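PDB 2F2C: cyclin homolog, which is a viral cyclin of the D type that may contribute to cellular transformation and rapid T-cell proliferation during latent infection. Local coordinates for residues Ala152-Cys160 / Trp170-Ile181; Glu31-Leu40 / Pro188-Gly196. All blocks are in the same frame, centred on the assembly; numbering follows the deposited sequence.

How the contacts relate
Contact 1 is buried and pairs helix 156-162, with the residues leading into it, and helix 170-184, near neighbours in sequence; contact 2 lies at the surface and joins segments 148 residues apart, and contact 1 lies inside the loop that contact 2 closes. Helix 170-184 is followed in the chain by helix 195-208, whose start belongs to contact 2. Contacts 1 and 2 meet where the Phe155 ring packs against Glu31 and Gly196, and Ala152 against Pro195. Their chemistry follows their place: no hydrogen bond crosses between 152-160 and 170-181, which interlock through apolar side chains and rings, while contact 2 combines a carboxylate at a helix start with a small patch of apolar side chains.

Contact 1: residues Ala152-Cys160 / Trp170-Ile181; sequences ATDFLIPLC and WPQLYEAASTTI
Leu156 is the knob of this contact: its side chain fits into a hole lined by Tyr174, Ala177, Ser178 and Ile181 on helix 170-184. The axes of helices 156-160 and 170-181 pass 10.7 Å apart at 130°. The two methyls of Leu156 divide the hole. CD2 lies 3.5 Å from Ala177 CB, where a small residue leaves space for it, and meets Ile181 CD1 tip to tip; CD1 turns to Tyr174 CE1 at 3.7 Å. Ala152 CB touches Ile181 CG2.

Tyr174 carries its CG anti to the backbone N (chi1 -169°), which swings the ring across toward helix 156-162. The side chains of Leu156 and Ile157 each run at about a right angle to that of Tyr174, and Ile157 CD1 comes to 3.5 Å from Tyr174 CD1. The branched Ile157 suits its place between two aromatics, because its other arm, CG2, packs against Trp170 CZ3 at 3.6 Å. Cys160 CB sits over one face of the indole in a CH-pi contact, 4.2 Å from the centroid of the Trp170 five-membered ring, with its sulfur above the same ring at a greater distance. Trp170 NE1 is satisfied by the backbone oxygen of Ile165. An aromatic residue of another protein chain packs on Ile157, and one also on Trp170.

Ser178 OG bonds to Tyr174 O at 2.8 Å, which satisfies the hydroxyl in this buried, apolar setting while CB faces Leu156 CD1; OG and the N-H of Ser178 reach that oxygen from opposite faces of its plane. No hydrogen bond joins the segments of these successive helices, 156-162 and 170-184, in the viral cyclin family region that follows the N-terminal cyclin region; their association rests on complementary shape and buried apolar surface.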
loop_
_atom_site.group_PDB
_atom_site.type_symbol
_atom_site.label_atom_id
_atom_site.label_comp_id
_atom_site.label_asym_id
_atom_site.label_seq_id
_atom_site.Cartn_x
_atom_site.Cartn_y
_atom_site.Cartn_z
ATOM N N ALA A 152 0.871 10.629 -10.116
ATOM C CA ALA A 152 1.628 10.707 -11.360
ATOM C C ALA A 152 2.822 9.785 -11.199
ATOM O O ALA A 152 3.248 9.084 -12.109
ATOM C CB ALA A 152 2.090 12.122 -11.616
ATOM N N THR A 153 3.317 9.740 -9.985
ATOM C CA THR A 153 4.591 9.170 -9.749
ATOM C C THR A 153 4.569 7.641 -9.712
ATOM O O THR A 153 5.612 7.009 -9.855
ATOM C CB THR A 153 5.167 9.839 -8.505
ATOM O OG1 THR A 153 6.570 9.968 -8.686
ATOM C CG2 THR A 153 5.009 9.006 -7.300
ATOM N N ASP A 154 3.377 7.055 -9.561
ATOM C CA ASP A 154 3.218 5.601 -9.525
ATOM C C ASP A 154 3.390 4.994 -10.918
ATOM O O ASP A 154 3.598 3.777 -11.053
ATOM C CB ASP A 154 1.825 5.188 -9.034
ATOM C CG ASP A 154 1.504 5.635 -7.600
ATOM O OD1 ASP A 154 2.275 5.332 -6.645
ATOM O OD2 ASP A 154 0.426 6.243 -7.341
ATOM N N PHE A 155 3.260 5.821 -11.955
ATOM C CA PHE A 155 3.326 5.325 -13.319
ATOM C C PHE A 155 4.735 5.102 -13.817
ATOM O O PHE A 155 4.924 4.239 -14.665
ATOM C CB PHE A 155 2.615 6.252 -14.289
ATOM C CG PHE A 155 1.152 6.003 -14.403
ATOM C CD1 PHE A 155 0.250 6.680 -13.583
ATOM C CD2 PHE A 155 0.665 5.118 -15.345
ATOM C CE1 PHE A 155 -1.102 6.456 -13.700
ATOM C CE2 PHE A 155 -0.692 4.894 -15.458
ATOM C CZ PHE A 155 -1.571 5.552 -14.633
ATOM N N LEU A 156 5.712 5.867 -13.312
ATOM C CA LEU A 156 7.111 5.828 -13.811
ATOM C C LEU A 156 7.653 4.472 -14.247
ATOM O O LEU A 156 8.073 4.299 -15.391
ATOM C CB LEU A 156 8.065 6.437 -12.796
ATOM C CG LEU A 156 7.975 7.960 -12.712
ATOM C CD1 LEU A 156 8.545 8.398 -11.388
ATOM C CD2 LEU A 156 8.691 8.636 -13.875
ATOM N N ILE A 157 7.623 3.502 -13.349
ATOM C CA ILE A 157 8.275 2.245 -13.637
ATOM C C ILE A 157 7.475 1.376 -14.605
ATOM O O ILE A 157 8.063 0.865 -15.577
ATOM C CB ILE A 157 8.673 1.501 -12.333
ATOM C CG1 ILE A 157 9.665 2.358 -11.526
ATOM C CG2 ILE A 157 9.251 0.106 -12.646
ATOM C CD1 ILE A 157 11.083 2.381 -12.112
ATOM N N PRO A 158 6.174 1.159 -14.352
ATOM C CA PRO A 158 5.317 0.484 -15.331
ATOM C C PRO A 158 5.429 1.044 -16.757
ATOM O O PRO A 158 5.413 0.268 -17.724
ATOM C CB PRO A 158 3.917 0.699 -14.766
ATOM C CG PRO A 158 4.127 0.693 -13.325
ATOM C CD PRO A 158 5.436 1.429 -13.101
ATOM N N LEU A 159 5.568 2.360 -16.903
ATOM C CA LEU A 159 5.765 2.931 -18.240
ATOM C C LEU A 159 7.112 2.532 -18.822
ATOM O O LEU A 159 7.167 2.098 -19.988
ATOM C CB LEU A 159 5.590 4.458 -18.270
ATOM C CG LEU A 159 4.168 4.961 -18.035
ATOM C CD1 LEU A 159 4.116 6.460 -18.190
ATOM C CD2 LEU A 159 3.204 4.276 -18.983
ATOM N N CYS A 160 8.175 2.663 -18.011
ATOM C CA CYS A 160 9.526 2.214 -18.399
ATOM C C CYS A 160 9.575 0.767 -18.884
ATOM O O CYS A 160 10.182 0.479 -19.911
ATOM C CB CYS A 160 10.514 2.364 -17.242
ATOM S SG CYS A 160 10.935 4.056 -16.845
ATOM N N TRP A 170 16.837 2.145 -14.785
ATOM C CA TRP A 170 15.698 2.568 -13.976
ATOM C C TRP A 170 16.082 3.439 -12.776
ATOM O O TRP A 170 15.411 4.443 -12.532
ATOM C CB TRP A 170 14.834 1.384 -13.558
ATOM C CG TRP A 170 14.154 0.715 -14.697
ATOM C CD1 TRP A 170 14.336 0.969 -16.022
ATOM C CD2 TRP A 170 13.223 -0.378 -14.627
ATOM N NE1 TRP A 170 13.556 0.128 -16.784
ATOM C CE2 TRP A 170 12.861 -0.711 -15.954
ATOM C CE3 TRP A 170 12.642 -1.103 -13.576
ATOM C CZ2 TRP A 170 11.950 -1.732 -16.257
ATOM C CZ3 TRP A 170 11.733 -2.123 -13.885
ATOM C CH2 TRP A 170 11.398 -2.421 -15.213
ATOM N N PRO A 171 17.149 3.091 -12.049
ATOM C CA PRO A 171 17.684 3.961 -10.991
ATOM C C PRO A 171 17.808 5.430 -11.417
ATOM O O PRO A 171 17.117 6.279 -10.867
ATOM C CB PRO A 171 19.063 3.369 -10.726
ATOM C CG PRO A 171 18.909 1.935 -11.024
ATOM C CD PRO A 171 17.930 1.847 -12.157
ATOM N N GLN A 172 18.642 5.721 -12.409
ATOM C CA GLN A 172 18.861 7.107 -12.831
ATOM C C GLN A 172 17.588 7.760 -13.402
ATOM O O GLN A 172 17.310 8.936 -13.140
ATOM C CB GLN A 172 20.039 7.208 -13.821
ATOM C CG GLN A 172 19.705 6.696 -15.243
ATOM C CD GLN A 172 20.884 6.664 -16.218
ATOM O OE1 GLN A 172 22.036 6.432 -15.826
ATOM N NE2 GLN A 172 20.586 6.878 -17.498
ATOM N N LEU A 173 16.811 6.994 -14.170
ATOM C CA LEU A 173 15.672 7.554 -14.893
ATOM C C LEU A 173 14.626 7.888 -13.875
ATOM O O LEU A 173 14.064 8.976 -13.891
ATOM C CB LEU A 173 15.124 6.552 -15.914
ATOM C CG LEU A 173 14.829 7.024 -17.345
ATOM C CD1 LEU A 173 15.959 7.856 -17.912
ATOM C CD2 LEU A 173 14.588 5.826 -18.241
ATOM N N TYR A 174 14.409 6.945 -12.965
ATOM C CA TYR A 174 13.453 7.108 -11.895
ATOM C C TYR A 174 13.781 8.368 -11.132
ATOM O O TYR A 174 12.915 9.211 -10.891
ATOM C CB TYR A 174 13.478 5.911 -10.926
ATOM C CG TYR A 174 12.312 5.966 -9.998
ATOM C CD1 TYR A 174 11.088 5.475 -10.406
ATOM C CD2 TYR A 174 12.395 6.588 -8.750
ATOM C CE1 TYR A 174 9.991 5.549 -9.609
ATOM C CE2 TYR A 174 11.286 6.669 -7.929
ATOM C CZ TYR A 174 10.084 6.145 -8.382
ATOM O OH TYR A 174 8.922 6.196 -7.653
ATOM N N GLU A 175 15.051 8.466 -10.752
ATOM C CA GLU A 175 15.584 9.562 -9.956
ATOM C C GLU A 175 15.309 10.939 -10.585
ATOM O O GLU A 175 14.688 11.799 -9.951
ATOM C CB GLU A 175 17.088 9.329 -9.736
ATOM C CG GLU A 175 17.746 10.214 -8.678
ATOM C CD GLU A 175 16.848 10.469 -7.466
ATOM O OE1 GLU A 175 16.363 9.480 -6.826
ATOM O OE2 GLU A 175 16.623 11.673 -7.163
ATOM N N ALA A 176 15.747 11.127 -11.829
ATOM C CA ALA A 176 15.511 12.369 -12.558
ATOM C C ALA A 176 14.015 12.659 -12.821
ATOM O O ALA A 176 13.533 13.781 -12.582
ATOM C CB ALA A 176 16.288 12.365 -13.866
ATOM N N ALA A 177 13.282 11.659 -13.298
ATOM C CA ALA A 177 11.903 11.898 -13.681
ATOM C C ALA A 177 10.965 12.208 -12.515
ATOM O O ALA A 177 10.055 13.030 -12.668
ATOM C CB ALA A 177 11.363 10.771 -14.556
ATOM N N SER A 178 11.169 11.577 -11.360
ATOM C CA SER A 178 10.335 11.910 -10.191
ATOM C C SER A 178 10.616 13.330 -9.673
ATOM O O SER A 178 9.690 14.039 -9.267
ATOM C CB SER A 178 10.414 10.865 -9.063
ATOM O OG SER A 178 11.732 10.545 -8.677
ATOM N N THR A 179 11.882 13.751 -9.720
ATOM C CA THR A 179 12.237 15.108 -9.344
ATOM C C THR A 179 11.501 16.068 -10.265
ATOM O O THR A 179 10.829 16.991 -9.801
ATOM C CB THR A 179 13.749 15.339 -9.465
ATOM O OG1 THR A 179 14.453 14.366 -8.691
ATOM C CG2 THR A 179 14.134 16.665 -8.808
ATOM N N THR A 180 11.630 15.830 -11.569
ATOM C CA THR A 180 10.917 16.577 -12.601
ATOM C C THR A 180 9.387 16.589 -12.408
ATOM O O THR A 180 8.746 17.653 -12.470
ATOM C CB THR A 180 11.280 15.996 -13.974
ATOM O OG1 THR A 180 12.699 16.074 -14.165
ATOM C CG2 THR A 180 10.695 16.852 -15.100
ATOM N N ILE A 181 8.797 15.420 -12.170
ATOM C CA ILE A 181 7.349 15.386 -11.938
ATOM C C ILE A 181 6.959 16.185 -10.675
ATOM O O ILE A 181 6.089 17.066 -10.749
ATOM C CB ILE A 181 6.803 13.943 -11.935
ATOM C CG1 ILE A 181 6.723 13.422 -13.361
ATOM C CG2 ILE A 181 5.437 13.910 -11.380
ATOM C CD1 ILE A 181 7.024 11.948 -13.481
#

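Contact 2: residues Glu31-Leu40 / Pro188-Gly196; sequences ELLLPKFTSL and PNIALLSPG
The backbones of the two segments come near each other at two places, with Phe37 CA 5.6 Å from Leu192 CA and Glu31 CA 7.3 Å from Pro195 CA.

At the second place Glu31, the last residue of helix 21-31, meets the start of helix 195-208. Its CG is anti to the backbone N (chi1 -172°) and the chain beyond stays extended, which carries the carboxylate to the first turn of that helix. OE1 accepts two hydrogen bonds there: a nearly straight one (171°) from Gly196 N at 3.0 Å, and one from Ser194 OG. Each donor stands well out of the carboxylate plane, on opposite faces. Ser194 holds the N-cap position, and Pro195 after it suits a first helical turn because it has no N-H in need of a partner; its CD packs on Glu31 CG at 3.7 Å.

Around the first place the contact is apolar. The type I turn Ile190-Leu193 presents Ala191 and Leu192 to the loop. Leu192 CD2 touches Phe37 CB (4.0 Å) and Leu40 CB, while its CD1 lies against Thr38 O. Leu40 CD1 touches Ala191 CB at 3.7 Å, the short alanine leaving room for both leucine methyls. Arg52 of helix 49-65 borders Leu40 and Ala191 as well.

The negative charge of Glu31 would be favoured by the positive end of the helix dipole at 195. Its two bonds and the leucine contacts tie helix 21-31 and the loop after it, in the N-terminal cyclin region, to the viral cyclin family region at the start of helix 195-208.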
loop_
_atom_site.group_PDB
_atom_site.type_symbol
_atom_site.label_atom_id
_atom_site.label_comp_id
_atom_site.label_asym_id
_atom_site.label_seq_id
_atom_site.Cartn_x
_atom_site.Cartn_y
_atom_site.Cartn_z
ATOM N N GLU A 31 -7.095 5.198 -11.760
ATOM C CA GLU A 31 -7.078 6.589 -12.199
ATOM C C GLU A 31 -8.526 7.073 -12.479
ATOM O O GLU A 31 -8.902 8.150 -12.020
ATOM C CB GLU A 31 -6.176 6.728 -13.425
ATOM C CG GLU A 31 -5.895 8.136 -13.913
ATOM C CD GLU A 31 -4.953 8.145 -15.124
ATOM O OE1 GLU A 31 -4.289 9.175 -15.405
ATOM O OE2 GLU A 31 -4.859 7.099 -15.807
ATOM N N LEU A 32 -9.355 6.272 -13.167
ATOM C CA LEU A 32 -10.724 6.710 -13.497
ATOM C C LEU A 32 -11.620 6.906 -12.272
ATOM O O LEU A 32 -12.814 7.175 -12.413
ATOM C CB LEU A 32 -11.425 5.763 -14.495
ATOM C CG LEU A 32 -10.774 5.325 -15.814
ATOM C CD1 LEU A 32 -11.699 4.383 -16.562
ATOM C CD2 LEU A 32 -10.377 6.493 -16.692
ATOM N N LEU A 33 -11.059 6.762 -11.077
ATOM C CA LEU A 33 -11.839 6.934 -9.853
ATOM C C LEU A 33 -11.896 8.392 -9.400
ATOM O O LEU A 33 -12.983 8.936 -9.271
ATOM C CB LEU A 33 -11.333 6.036 -8.711
ATOM C CG LEU A 33 -11.543 4.515 -8.738
ATOM C CD1 LEU A 33 -10.588 3.859 -7.734
ATOM C CD2 LEU A 33 -12.988 4.110 -8.448
ATOM N N LEU A 34 -10.754 9.031 -9.168
ATOM C CA LEU A 34 -10.756 10.406 -8.647
ATOM C C LEU A 34 -11.519 11.422 -9.556
ATOM O O LEU A 34 -11.891 11.081 -10.693
ATOM C CB LEU A 34 -9.345 10.858 -8.203
ATOM C CG LEU A 34 -8.064 11.072 -9.028
ATOM C CD1 LEU A 34 -6.866 10.610 -8.211
ATOM C CD2 LEU A 34 -8.040 10.403 -10.395
ATOM N N PRO A 35 -11.783 12.641 -9.065
ATOM C CA PRO A 35 -12.842 13.481 -9.657
ATOM C C PRO A 35 -12.395 14.163 -10.951
ATOM O O PRO A 35 -11.211 14.427 -11.132
ATOM C CB PRO A 35 -13.084 14.539 -8.578
ATOM C CG PRO A 35 -11.706 14.740 -7.946
ATOM C CD PRO A 35 -11.058 13.353 -7.985
ATOM N N LYS A 36 -13.333 14.458 -11.838
ATOM C CA LYS A 36 -12.993 15.210 -13.049
ATOM C C LYS A 36 -12.864 16.739 -12.783
ATOM O O LYS A 36 -13.864 17.474 -12.759
ATOM C CB LYS A 36 -13.969 14.879 -14.198
ATOM C CG LYS A 36 -15.438 14.752 -13.779
ATOM C CD LYS A 36 -16.309 14.204 -14.902
ATOM C CE LYS A 36 -17.784 14.340 -14.560
ATOM N NZ LYS A 36 -18.626 13.621 -15.541
ATOM N N PHE A 37 -11.620 17.188 -12.558
ATOM C CA PHE A 37 -11.307 18.598 -12.310
ATOM C C PHE A 37 -11.448 19.444 -13.598
ATOM O O PHE A 37 -10.531 19.466 -14.438
ATOM C CB PHE A 37 -9.861 18.756 -11.788
ATOM C CG PHE A 37 -9.686 18.554 -10.296
ATOM C CD1 PHE A 37 -10.251 19.439 -9.381
ATOM C CD2 PHE A 37 -8.875 17.513 -9.811
ATOM C CE1 PHE A 37 -10.059 19.260 -8.000
ATOM C CE2 PHE A 37 -8.672 17.323 -8.430
ATOM C CZ PHE A 37 -9.273 18.198 -7.526
ATOM N N THR A 38 -12.575 20.138 -13.769
ATOM C CA THR A 38 -12.659 21.111 -14.857
ATOM C C THR A 38 -11.965 22.417 -14.449
ATOM O O THR A 38 -11.149 22.961 -15.202
ATOM C CB THR A 38 -14.124 21.387 -15.306
ATOM O OG1 THR A 38 -14.876 21.942 -14.217
ATOM C CG2 THR A 38 -14.865 20.081 -15.673
ATOM N N SER A 39 -12.283 22.902 -13.249
ATOM C CA SER A 39 -11.796 24.201 -12.788
ATOM C C SER A 39 -11.191 24.148 -11.383
ATOM O O SER A 39 -11.909 23.965 -10.391
ATOM C CB SER A 39 -12.920 25.225 -12.821
ATOM O OG SER A 39 -12.431 26.459 -12.356
ATOM N N LEU A 40 -9.877 24.343 -11.303
ATOM C CA LEU A 40 -9.145 24.132 -10.060
ATOM C C LEU A 40 -9.568 25.099 -8.961
ATOM O O LEU A 40 -9.607 26.311 -9.185
ATOM C CB LEU A 40 -7.639 24.220 -10.307
ATOM C CG LEU A 40 -6.717 23.876 -9.143
ATOM C CD1 LEU A 40 -6.857 22.404 -8.772
ATOM C CD2 LEU A 40 -5.294 24.207 -9.537
ATOM N N PRO A 188 -0.242 25.435 -11.502
ATOM C CA PRO A 188 -1.707 25.305 -11.585
ATOM C C PRO A 188 -2.245 24.433 -12.728
ATOM O O PRO A 188 -3.097 23.569 -12.502
ATOM C CB PRO A 188 -2.171 26.747 -11.794
ATOM C CG PRO A 188 -0.900 27.536 -12.153
ATOM C CD PRO A 188 0.179 26.844 -11.390
ATOM N N ASN A 189 -1.742 24.647 -13.938
ATOM C CA ASN A 189 -2.225 23.933 -15.113
ATOM C C ASN A 189 -1.864 22.435 -15.143
ATOM O O ASN A 189 -2.250 21.713 -16.061
ATOM C CB ASN A 189 -1.709 24.630 -16.370
ATOM C CG ASN A 189 -0.216 24.437 -16.569
ATOM O OD1 ASN A 189 0.563 24.433 -15.608
ATOM N ND2 ASN A 189 0.190 24.261 -17.818
ATOM N N ILE A 190 -1.143 21.953 -14.144
ATOM C CA ILE A 190 -0.738 20.555 -14.144
ATOM C C ILE A 190 -1.772 19.749 -13.374
ATOM O O ILE A 190 -1.935 18.548 -13.591
ATOM C CB ILE A 190 0.711 20.400 -13.549
ATOM C CG1 ILE A 190 1.740 21.140 -14.420
ATOM C CG2 ILE A 190 1.138 18.955 -13.434
ATOM C CD1 ILE A 190 1.661 20.850 -15.949
ATOM N N ALA A 191 -2.492 20.427 -12.483
ATOM C CA ALA A 191 -3.408 19.746 -11.554
ATOM C C ALA A 191 -4.505 18.981 -12.290
ATOM O O ALA A 191 -4.970 17.939 -11.814
ATOM C CB ALA A 191 -4.023 20.750 -10.586
ATOM N N LEU A 192 -4.893 19.500 -13.455
ATOM C CA LEU A 192 -6.029 18.990 -14.197
ATOM C C LEU A 192 -5.689 17.782 -15.082
ATOM O O LEU A 192 -6.588 17.081 -15.533
ATOM C CB LEU A 192 -6.660 20.114 -15.042
ATOM C CG LEU A 192 -6.850 21.560 -14.517
ATOM C CD1 LEU A 192 -7.792 22.382 -15.432
ATOM C CD2 LEU A 192 -7.356 21.630 -13.071
ATOM N N LEU A 193 -4.413 17.535 -15.335
ATOM C CA LEU A 193 -4.025 16.433 -16.216
ATOM C C LEU A 193 -4.080 15.092 -15.498
ATOM O O LEU A 193 -3.973 15.020 -14.275
ATOM C CB LEU A 193 -2.641 16.660 -16.818
ATOM C CG LEU A 193 -2.410 18.074 -17.364
ATOM C CD1 LEU A 193 -0.930 18.423 -17.346
ATOM C CD2 LEU A 193 -3.030 18.291 -18.752
ATOM N N SER A 194 -4.270 14.020 -16.255
ATOM C CA SER A 194 -4.401 12.717 -15.644
ATOM C C SER A 194 -3.006 12.241 -15.248
ATOM O O SER A 194 -2.025 12.496 -15.963
ATOM C CB SER A 194 -5.125 11.740 -16.578
ATOM O OG SER A 194 -4.225 10.882 -17.256
ATOM N N PRO A 195 -2.907 11.606 -14.084
ATOM C CA PRO A 195 -1.606 11.239 -13.534
ATOM C C PRO A 195 -0.713 10.549 -14.561
ATOM O O PRO A 195 0.476 10.855 -14.645
ATOM C CB PRO A 195 -1.943 10.311 -12.372
ATOM C CG PRO A 195 -3.408 10.420 -12.162
ATOM C CD PRO A 195 -4.024 11.266 -13.190
ATOM N N GLY A 196 -1.281 9.648 -15.350
ATOM C CA GLY A 196 -0.499 8.916 -16.337
ATOM C C GLY A 196 0.103 9.855 -17.358
ATOM O O GLY A 196 1.229 9.657 -17.784
#